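Side-chain contacts in 3-methylaspartate ammonia-lyase (Citrobacter amalonaticus, PDB 1KKO), which catalyses the reversible, magnesium-dependent anti elimination of ammonia from L-threo-3-methylaspartate to give mesaconate: residues 56-59 / 63-66; 104-109 / 143-148. All blocks are in the same frame, centred on the assembly; numbering follows the deposited sequence.

Interaction 1. Residues 56-59 / 63-66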
# COMPACT_ATOMS: atom_id res chain seq x y z
N GLN A 56 -5.58 -19.09 -1.31
CA GLN A 56 -5.83 -19.14 -2.74
C GLN A 56 -6.63 -20.40 -3.02
O GLN A 56 -6.28 -21.48 -2.56
CB GLN A 56 -4.51 -19.19 -3.51
CG GLN A 56 -3.70 -17.92 -3.36
CD GLN A 56 -2.43 -17.96 -4.18
OE1 GLN A 56 -2.36 -17.33 -5.24
NE2 GLN A 56 -1.44 -18.71 -3.72
N LEU A 57 -7.71 -20.23 -3.77
CA LEU A 57 -8.58 -21.34 -4.12
C LEU A 57 -8.57 -21.47 -5.63
O LEU A 57 -9.08 -20.62 -6.33
CB LEU A 57 -10.00 -21.08 -3.63
CG LEU A 57 -10.16 -20.71 -2.16
CD1 LEU A 57 -11.60 -20.39 -1.84
CD2 LEU A 57 -9.68 -21.80 -1.23
N ILE A 58 -7.95 -22.54 -6.12
CA ILE A 58 -7.92 -22.81 -7.55
C ILE A 58 -9.21 -23.54 -7.85
O ILE A 58 -9.46 -24.60 -7.27
CB ILE A 58 -6.72 -23.68 -7.93
CG1 ILE A 58 -5.41 -23.01 -7.51
CG2 ILE A 58 -6.71 -23.93 -9.42
CD1 ILE A 58 -4.22 -23.90 -7.73
N LEU A 59 -10.00 -22.98 -8.75
CA LEU A 59 -11.30 -23.56 -9.12
C LEU A 59 -11.18 -24.48 -10.32
O LEU A 59 -10.18 -24.48 -11.02
CB LEU A 59 -12.29 -22.46 -9.45
CG LEU A 59 -12.40 -21.32 -8.43
CD1 LEU A 59 -13.52 -20.39 -8.83
CD2 LEU A 59 -12.63 -21.84 -7.02
N ALA A 63 -9.63 -20.56 -12.49
CA ALA A 63 -9.54 -19.27 -11.82
C ALA A 63 -8.94 -19.47 -10.44
O ALA A 63 -9.03 -20.55 -9.87
CB ALA A 63 -10.90 -18.62 -11.70
N VAL A 64 -8.32 -18.42 -9.93
CA VAL A 64 -7.74 -18.47 -8.61
C VAL A 64 -8.36 -17.39 -7.76
O VAL A 64 -8.12 -16.20 -7.97
CB VAL A 64 -6.21 -18.27 -8.64
CG1 VAL A 64 -5.65 -18.40 -7.24
CG2 VAL A 64 -5.58 -19.28 -9.57
N ALA A 65 -9.16 -17.80 -6.79
CA ALA A 65 -9.80 -16.88 -5.85
C ALA A 65 -8.85 -16.60 -4.70
O ALA A 65 -8.13 -17.49 -4.26
CB ALA A 65 -11.09 -17.48 -5.34
N VAL A 66 -8.88 -15.37 -4.20
CA VAL A 66 -7.96 -14.96 -3.15
C VAL A 66 -8.62 -14.25 -1.98
O VAL A 66 -9.64 -13.57 -2.12
CB VAL A 66 -6.83 -14.04 -3.72
CG1 VAL A 66 -6.07 -14.75 -4.82
CG2 VAL A 66 -7.38 -12.72 -4.25

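Interaction 2. Residues 104-109 / 143-148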
# COMPACT_ATOMS: atom_id res chain seq x y z
N ARG A 104 -15.22 -28.47 -2.43
CA ARG A 104 -16.39 -27.72 -2.00
C ARG A 104 -16.97 -26.91 -3.14
O ARG A 104 -16.23 -26.29 -3.92
CB ARG A 104 -16.03 -26.80 -0.84
CG ARG A 104 -17.09 -25.81 -0.40
CD ARG A 104 -16.68 -25.10 0.89
NE ARG A 104 -16.50 -26.08 1.95
CZ ARG A 104 -17.43 -26.40 2.84
NH1 ARG A 104 -18.59 -25.77 2.85
NH2 ARG A 104 -17.18 -27.35 3.73
N ASP A 105 -18.29 -26.92 -3.25
CA ASP A 105 -18.96 -26.16 -4.28
C ASP A 105 -19.01 -24.68 -3.90
O ASP A 105 -19.28 -24.34 -2.75
CB ASP A 105 -20.37 -26.67 -4.53
CG ASP A 105 -20.92 -26.16 -5.82
OD1 ASP A 105 -21.51 -25.08 -5.81
OD2 ASP A 105 -20.74 -26.75 -6.91
N VAL A 106 -18.77 -23.81 -4.88
CA VAL A 106 -18.75 -22.37 -4.64
C VAL A 106 -19.77 -21.62 -5.49
O VAL A 106 -19.67 -20.43 -5.66
CB VAL A 106 -17.32 -21.76 -4.84
CG1 VAL A 106 -16.39 -22.27 -3.79
CG2 VAL A 106 -16.81 -22.07 -6.23
N ASP A 107 -20.77 -22.32 -6.02
CA ASP A 107 -21.77 -21.61 -6.80
C ASP A 107 -22.48 -20.55 -5.97
O ASP A 107 -22.94 -19.56 -6.51
CB ASP A 107 -22.81 -22.56 -7.38
CG ASP A 107 -22.29 -23.31 -8.57
OD1 ASP A 107 -21.16 -23.02 -9.04
OD2 ASP A 107 -22.97 -24.21 -9.12
N ALA A 108 -22.58 -20.79 -4.67
CA ALA A 108 -23.10 -19.80 -3.74
C ALA A 108 -22.02 -19.49 -2.72
O ALA A 108 -21.09 -20.27 -2.51
CB ALA A 108 -24.36 -20.32 -3.06
N PHE A 109 -22.20 -18.35 -2.05
CA PHE A 109 -21.27 -17.88 -1.03
C PHE A 109 -21.72 -18.09 0.41
O PHE A 109 -20.97 -18.60 1.22
CB PHE A 109 -21.02 -16.40 -1.27
CG PHE A 109 -20.31 -15.70 -0.14
CD1 PHE A 109 -19.04 -16.09 0.25
CD2 PHE A 109 -20.89 -14.63 0.51
CE1 PHE A 109 -18.39 -15.44 1.28
CE2 PHE A 109 -20.23 -13.98 1.52
CZ PHE A 109 -18.98 -14.38 1.90
N ALA A 143 -17.71 -15.42 -7.11
CA ALA A 143 -17.63 -14.45 -8.18
C ALA A 143 -16.96 -15.03 -9.44
O ALA A 143 -17.52 -15.00 -10.54
CB ALA A 143 -16.88 -13.22 -7.71
N LEU A 144 -15.76 -15.58 -9.27
CA LEU A 144 -14.97 -16.10 -10.39
C LEU A 144 -15.59 -17.34 -11.03
O LEU A 144 -15.32 -17.65 -12.19
CB LEU A 144 -13.55 -16.40 -9.93
CG LEU A 144 -12.70 -15.15 -9.66
CD1 LEU A 144 -11.48 -15.50 -8.82
CD2 LEU A 144 -12.29 -14.48 -10.98
N ALA A 145 -16.42 -18.04 -10.28
CA ALA A 145 -17.11 -19.23 -10.76
C ALA A 145 -18.28 -18.88 -11.66
O ALA A 145 -18.72 -19.71 -12.45
CB ALA A 145 -17.62 -20.03 -9.60
N SER A 146 -18.77 -17.66 -11.55
CA SER A 146 -20.03 -17.26 -12.19
C SER A 146 -20.00 -16.01 -13.05
O SER A 146 -21.06 -15.51 -13.45
CB SER A 146 -21.08 -17.08 -11.11
OG SER A 146 -20.69 -16.05 -10.21
N GLY A 147 -18.82 -15.49 -13.35
CA GLY A 147 -18.72 -14.30 -14.16
C GLY A 147 -19.30 -13.06 -13.52
O GLY A 147 -19.75 -12.14 -14.21
N ARG A 148 -19.30 -13.03 -12.19
CA ARG A 148 -19.79 -11.87 -11.47
C ARG A 148 -18.67 -11.20 -10.71
O ARG A 148 -17.67 -11.82 -10.43
CB ARG A 148 -20.86 -12.28 -10.45
CG ARG A 148 -22.20 -12.66 -11.06
CD ARG A 148 -23.22 -13.08 -10.02
NE ARG A 148 -22.88 -14.35 -9.42
CZ ARG A 148 -23.52 -14.91 -8.39
NH1 ARG A 148 -24.55 -14.29 -7.84
NH2 ARG A 148 -23.15 -16.08 -7.93
O HOH W 1 -21.31 -18.46 -8.44
O HOH W 2 -21.24 -20.65 -10.30

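Interaction 1. Residues 56-59 / 63-66
Gln56 and Val64 meet diagonally across two antiparallel strands, with CB of Gln56 4.0 Å from CG1 of Val64. Val64 sets CG1 anti to its backbone N (chi1 -177°), which brings this methyl to the glutamine, while its other branch, CG2, packs 4.3 Å from CG1 of Ile58, its non-hydrogen-bonded partner. One valine thus serves two neighbours on the same face. Beyond CG the Gln56 chain runs extended, and its NE2 is hydrogen-bonded to the backbone O of Arg404 of the second subunit, whose Leu408 packs on Gln56, Ile58 and Val64.

On the other face, Leu57 and Ala65 stand side by side. Their CB atoms lie 4.1 Å apart as a hydrogen-bonded pair, on the face that helix 128-146 packs against, Ala137 touching Leu57 and Ala141 touching Ala65. The two residues exchange backbone hydrogen bonds, Leu57 N to Ala65 O at 2.8 Å and Ala65 N to Leu57 O at 2.9 Å. Near the turn Leu59 N bonds to Ala63 O (2.8 Å). The pairing is that of a beta hairpin, here the second and third strands of the three-stranded antiparallel sheet in the enolase-like N-terminal domain.

Interaction 2. Residues 104-109 / 143-148
Two ordered waters bridge much of the gap where Asp107 faces Ala145 and Arg148, between a loop and the end of helix 128-146, and direct contact is slight. The loop links helices 86-101 and 110-118 in the enolase-like N-terminal domain, and an Asx turn shapes it, with Asp105 OD1 accepting from Asp107 N at 2.9 Å. That donor approaches from above the carboxylate plane, while the other oxygen, OD2, forms a salt bridge with Lys2.

The apolar part of the interface is a single meeting of methyls, CG2 of Val106 against CB of Ala145 at 4.0 Å. Chi1 of -67° places CG1 of Val106 anti to the carbonyl carbon and leaves CG2 between backbone N and carbonyl carbon, the branch that reaches the helix; Ala141, one turn earlier, also touches the valine.

Arg148 supplies the polar part. Its chain bends at chi3 (-70°), folding the guanidinium back so that NE donates to Ser146 OG, only 2° out of the guanidinium plane. The serine OG is bonded in addition to Thr142 O, and NH1 of the arginine makes a salt bridge with Asp156; together these partners should limit rotation of the group. Gly147, with positive phi, carries the chain out of the helix between Ser146 and Arg148. The guanidinium presents its NH2 edge to the loop: Asp107 O lies near the plane, and the first water closes the gap, lying 2.8 Å from Asp107 O and accepting from Arg148 NH2 at 3.1 Å. The second water lies 2.7 Å from Asp107 OD1, an oxygen that Met1 N also engages, and can donate only weakly to Ala145 O, at 3.4 Å.

Overall arrangement
Interactions 1 and 2 follow one another along the chain, the hairpin closing before the loop of 104-109 begins, and both belong to the N-terminal, enolase-like part of the protein. Their centres are about 11 Å apart. Helix 128-146 connects them: its last turns give Leu144 to the hairpin, with CD1 3.7 Å from Ala65 CA, while neighbouring Ala145 faces the loop. Strand 3-18 borders both as well, Ile3 touching Leu57 and bonding through its backbone to Arg104. Both contacts lie away from the catalytic and magnesium-binding residues. One hairpin face packs on helix 128-146 and the other meets the second subunit, so this region joins the domain's own helix layer to the dimer interface.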